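Local structure of probable fumarate reductase Ifc3 (1QO8) at residues S461-N464 / G465-A468; F416-Q419 / L420-A424. The protein catalyses the essentially unidirectional reduction of fumarate to succinate in vitro, using one FAD and four covalently bound c-type haems, and may take part in electron transport to iron(III). All coordinates share one frame; numbering follows the deposited sequence.

Interaction 1 of 2, residues S461-N464 / G465-A468; sequences SDYN and GYVA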
# COMPACT_ATOMS: atom_id res chain seq x y z
N SER A 461 44.26 -5.13 14.78
CA SER A 461 45.24 -4.18 15.43
C SER A 461 44.76 -2.76 15.45
O SER A 461 44.87 -2.07 16.50
CB SER A 461 46.64 -4.30 14.80
OG SER A 461 46.77 -3.51 13.64
N ASP A 462 44.08 -2.25 14.40
CA ASP A 462 43.56 -0.88 14.60
C ASP A 462 42.65 -0.90 15.78
O ASP A 462 42.72 0.01 16.59
CB ASP A 462 42.73 -0.41 13.40
CG ASP A 462 43.57 -0.12 12.16
OD1 ASP A 462 44.82 -0.15 12.34
OD2 ASP A 462 42.96 0.11 11.09
N TYR A 463 41.64 -1.86 15.78
CA TYR A 463 40.64 -1.64 16.86
C TYR A 463 41.32 -1.86 18.23
O TYR A 463 40.89 -1.22 19.18
CB TYR A 463 39.49 -2.66 16.70
CG TYR A 463 38.38 -2.41 17.68
CD1 TYR A 463 37.39 -1.50 17.39
CD2 TYR A 463 38.30 -3.08 18.85
CE1 TYR A 463 36.33 -1.18 18.23
CE2 TYR A 463 37.23 -2.84 19.75
CZ TYR A 463 36.32 -1.91 19.44
OH TYR A 463 35.27 -1.74 20.33
N ASN A 464 42.21 -2.83 18.41
CA ASN A 464 42.90 -2.95 19.71
C ASN A 464 43.64 -1.66 20.12
O ASN A 464 43.61 -1.25 21.29
CB ASN A 464 43.92 -4.13 19.69
CG ASN A 464 43.15 -5.48 19.57
OD1 ASN A 464 41.94 -5.53 19.85
ND2 ASN A 464 43.83 -6.54 19.13
N GLY A 465 44.17 -0.92 19.14
CA GLY A 465 44.80 0.38 19.42
C GLY A 465 43.71 1.37 19.78
O GLY A 465 43.97 2.24 20.60
N TYR A 466 42.48 1.27 19.20
CA TYR A 466 41.42 2.15 19.64
C TYR A 466 41.02 1.77 21.06
O TYR A 466 40.50 2.64 21.77
CB TYR A 466 40.17 2.24 18.76
CG TYR A 466 40.44 2.45 17.28
CD1 TYR A 466 41.56 3.26 16.93
CD2 TYR A 466 39.68 1.89 16.26
CE1 TYR A 466 41.90 3.46 15.62
CE2 TYR A 466 39.99 2.08 14.93
CZ TYR A 466 41.11 2.89 14.63
OH TYR A 466 41.47 3.08 13.32
N VAL A 467 41.23 0.46 21.46
CA VAL A 467 40.77 0.31 22.85
C VAL A 467 41.93 0.84 23.76
O VAL A 467 41.55 1.36 24.80
CB VAL A 467 40.08 -0.94 23.25
CG1 VAL A 467 39.64 -1.94 22.11
CG2 VAL A 467 40.61 -1.67 24.46
N ALA A 468 43.18 0.69 23.46
CA ALA A 468 44.29 1.21 24.30
C ALA A 468 44.26 2.74 24.39
O ALA A 468 44.64 3.23 25.44
CB ALA A 468 45.60 0.60 23.78
O HOH W 1 40.72 1.60 11.33

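Interaction 2 of 2, residues F416-Q419 / L420-A424; sequences FDNQ and LYKKA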
# COMPACT_ATOMS: atom_id res chain seq x y z
N PHE A 416 34.20 -11.13 18.16
CA PHE A 416 34.57 -10.88 19.55
C PHE A 416 35.58 -11.96 19.95
O PHE A 416 35.77 -12.89 19.15
CB PHE A 416 33.42 -10.74 20.55
CG PHE A 416 32.46 -11.90 20.41
CD1 PHE A 416 32.71 -13.11 21.03
CD2 PHE A 416 31.34 -11.75 19.55
CE1 PHE A 416 31.76 -14.14 20.86
CE2 PHE A 416 30.41 -12.78 19.40
CZ PHE A 416 30.63 -13.99 20.04
N ASP A 417 36.22 -11.81 21.14
CA ASP A 417 37.23 -12.87 21.44
C ASP A 417 36.73 -13.56 22.67
O ASP A 417 35.59 -13.25 23.09
CB ASP A 417 38.60 -12.18 21.60
CG ASP A 417 38.74 -11.43 22.92
OD1 ASP A 417 37.76 -11.09 23.65
OD2 ASP A 417 39.92 -11.14 23.27
N ASN A 418 37.44 -14.42 23.37
CA ASN A 418 37.09 -15.16 24.59
C ASN A 418 36.76 -14.33 25.75
O ASN A 418 36.06 -14.79 26.67
CB ASN A 418 38.21 -16.16 24.99
CG ASN A 418 38.11 -17.04 26.21
OD1 ASN A 418 38.60 -18.14 26.50
ND2 ASN A 418 37.35 -16.78 27.29
N GLN A 419 37.18 -13.01 25.82
CA GLN A 419 36.76 -12.21 26.97
C GLN A 419 35.27 -11.97 26.91
O GLN A 419 34.46 -11.93 27.86
CB GLN A 419 37.54 -10.84 27.10
CG GLN A 419 39.01 -10.92 26.71
CD GLN A 419 39.66 -9.54 26.55
OE1 GLN A 419 39.71 -8.70 27.46
NE2 GLN A 419 40.03 -9.16 25.35
N LEU A 420 34.79 -11.58 25.68
CA LEU A 420 33.35 -11.35 25.58
C LEU A 420 32.67 -12.71 25.80
O LEU A 420 31.68 -12.74 26.48
CB LEU A 420 32.90 -10.81 24.18
CG LEU A 420 31.51 -10.19 24.18
CD1 LEU A 420 31.48 -9.01 23.17
CD2 LEU A 420 30.40 -11.17 23.73
N TYR A 421 33.14 -13.76 25.17
CA TYR A 421 32.47 -15.07 25.24
C TYR A 421 32.31 -15.44 26.71
O TYR A 421 31.22 -15.81 27.14
CB TYR A 421 33.27 -16.18 24.57
CG TYR A 421 32.60 -17.55 24.48
CD1 TYR A 421 31.76 -17.85 23.40
CD2 TYR A 421 32.88 -18.56 25.42
CE1 TYR A 421 31.21 -19.11 23.30
CE2 TYR A 421 32.32 -19.81 25.36
CZ TYR A 421 31.44 -20.07 24.26
OH TYR A 421 30.88 -21.31 24.10
N LYS A 422 33.45 -15.28 27.45
CA LYS A 422 33.41 -15.70 28.86
C LYS A 422 32.53 -14.79 29.67
O LYS A 422 32.06 -15.29 30.66
CB LYS A 422 34.76 -15.74 29.59
CG LYS A 422 35.52 -17.01 29.37
CD LYS A 422 36.76 -17.17 30.22
CE LYS A 422 37.68 -15.95 30.17
NZ LYS A 422 39.01 -16.20 30.82
N LYS A 423 32.21 -13.57 29.28
CA LYS A 423 31.40 -12.67 30.12
C LYS A 423 29.93 -12.59 29.74
O LYS A 423 29.16 -11.78 30.29
CB LYS A 423 31.90 -11.23 29.83
CG LYS A 423 31.41 -10.19 30.83
CD LYS A 423 30.77 -8.96 30.17
CE LYS A 423 30.08 -8.04 31.17
NZ LYS A 423 28.80 -7.42 30.71
N ALA A 424 29.55 -13.28 28.65
CA ALA A 424 28.14 -13.09 28.20
C ALA A 424 27.56 -14.46 27.79
O ALA A 424 27.86 -14.99 26.72
CB ALA A 424 28.12 -12.20 27.00

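Interaction 1 of 2, residues S461-N464 / G465-A468
Tyr466 lies back along helix 453-469 over the turn formed by Asp462 and Tyr463. Its CB begins 3.6 Å from Tyr463 O, and CG, anti to the carbonyl carbon (chi1 -48°), turns the ring toward the preceding turn. There Asp462 O sits 3.3 Å from the ring plane, over the centre of one face. The same oxygen accepts the backbone bond from Tyr466 N, at 2.9 Å and in the carbonyl plane, so one carbonyl serves both the main chain and the ring above it. CD2 rests 3.7 Å from Tyr463 CA, and at the tip OH passes 3.7 Å from Asp462 CB. The two side chains run alongside each other, carboxylate and ring planes 37° apart. A water joins their ends, donating to Asp462 OD2 at 2.7 Å and lying 2.6 Å from Tyr466 OH.

One residue further round the helix, Tyr463 CE2 packs 3.5 Å from Val467 CG1, which nearly eclipses its own backbone N (chi1 -11°). Asn464 OD1 accepts from Met484 N, tying the helix to a loop.

Both are i, i+4 side-chain pairs of an alpha-helix, whose successive i to i+4 backbone bonds join Gly465-Ala468 N to Ser461-Asn464 O. These bonds do the holding; the one water-mediated link, at the tip of the Asp462-Tyr466 pair, is what a solvent-facing side of the helix permits.

Interaction 2 of 2, residues F416-Q419 / L420-A424
The Phe416 ring carries Leu420 CD2 over one face, 4.1 Å from the ring centroid and 16° off its normal, a CH-pi contact displaced toward the rim. Leu420 CB adds to it, 3.7 Å from Phe416 CB, and the two side chains cross at about a right angle. Phe416 CE1 approaches the edge of the Tyr421 ring near its plane and lies 4.5 Å from Tyr421 CB. With CG between the backbone N and the carbonyl carbon (chi1 50°), the phenyl group is brought against Leu420 in the first turn of the helix.

The Asp417 carboxylate caps that turn. OD1 is met from above the carboxylate plane by Gln419 N at 3.0 Å, the N-cap bond, while OD2 offers its syn lone pair to Gln419 NE2 at 2.9 Å in an almost straight bond (175°). The donor amide is coplanar with this bond. OD2 also accepts from the backbone N of Thr485 and Gln486, and Gln419 NE2 has a second acceptor in Asn483 OD1; three bonds thus grip one buried oxygen, and these donors beside a helix N-terminus would probably favour the ionised carboxylate. Asp417 O closes the turn by accepting from Tyr421 N at 3.3 Å.

This is a strand-to-helix junction, where strand 412-417 leads into helix 418-423 with Asp417 as the N-cap. Tyr490, on the adjacent antiparallel strand 489-505, stacks on Tyr421 and also meets the Phe416 ring, and Val427 of helix 425-432 packs against Phe416, Leu420 and Tyr421.

Both interactions are local, but they occupy different depths. Interaction 1 lies at the surface within the single helix 453-469, its centre about 40 Å from the centre of the chain, whereas interaction 2 is partly buried, its centre about 30 Å from that of the chain, and joins a strand to a helix. Their centres are about 17 Å apart and their nearest atoms about 7 Å, without touching. The loop 483-486 is contacted by both, through Asn464 on one side and Asp417 and Gln419 on the other. Correspondingly, a water mediates the carboxylate contact outside, but direct amide bonds hold the buried carboxylate inside.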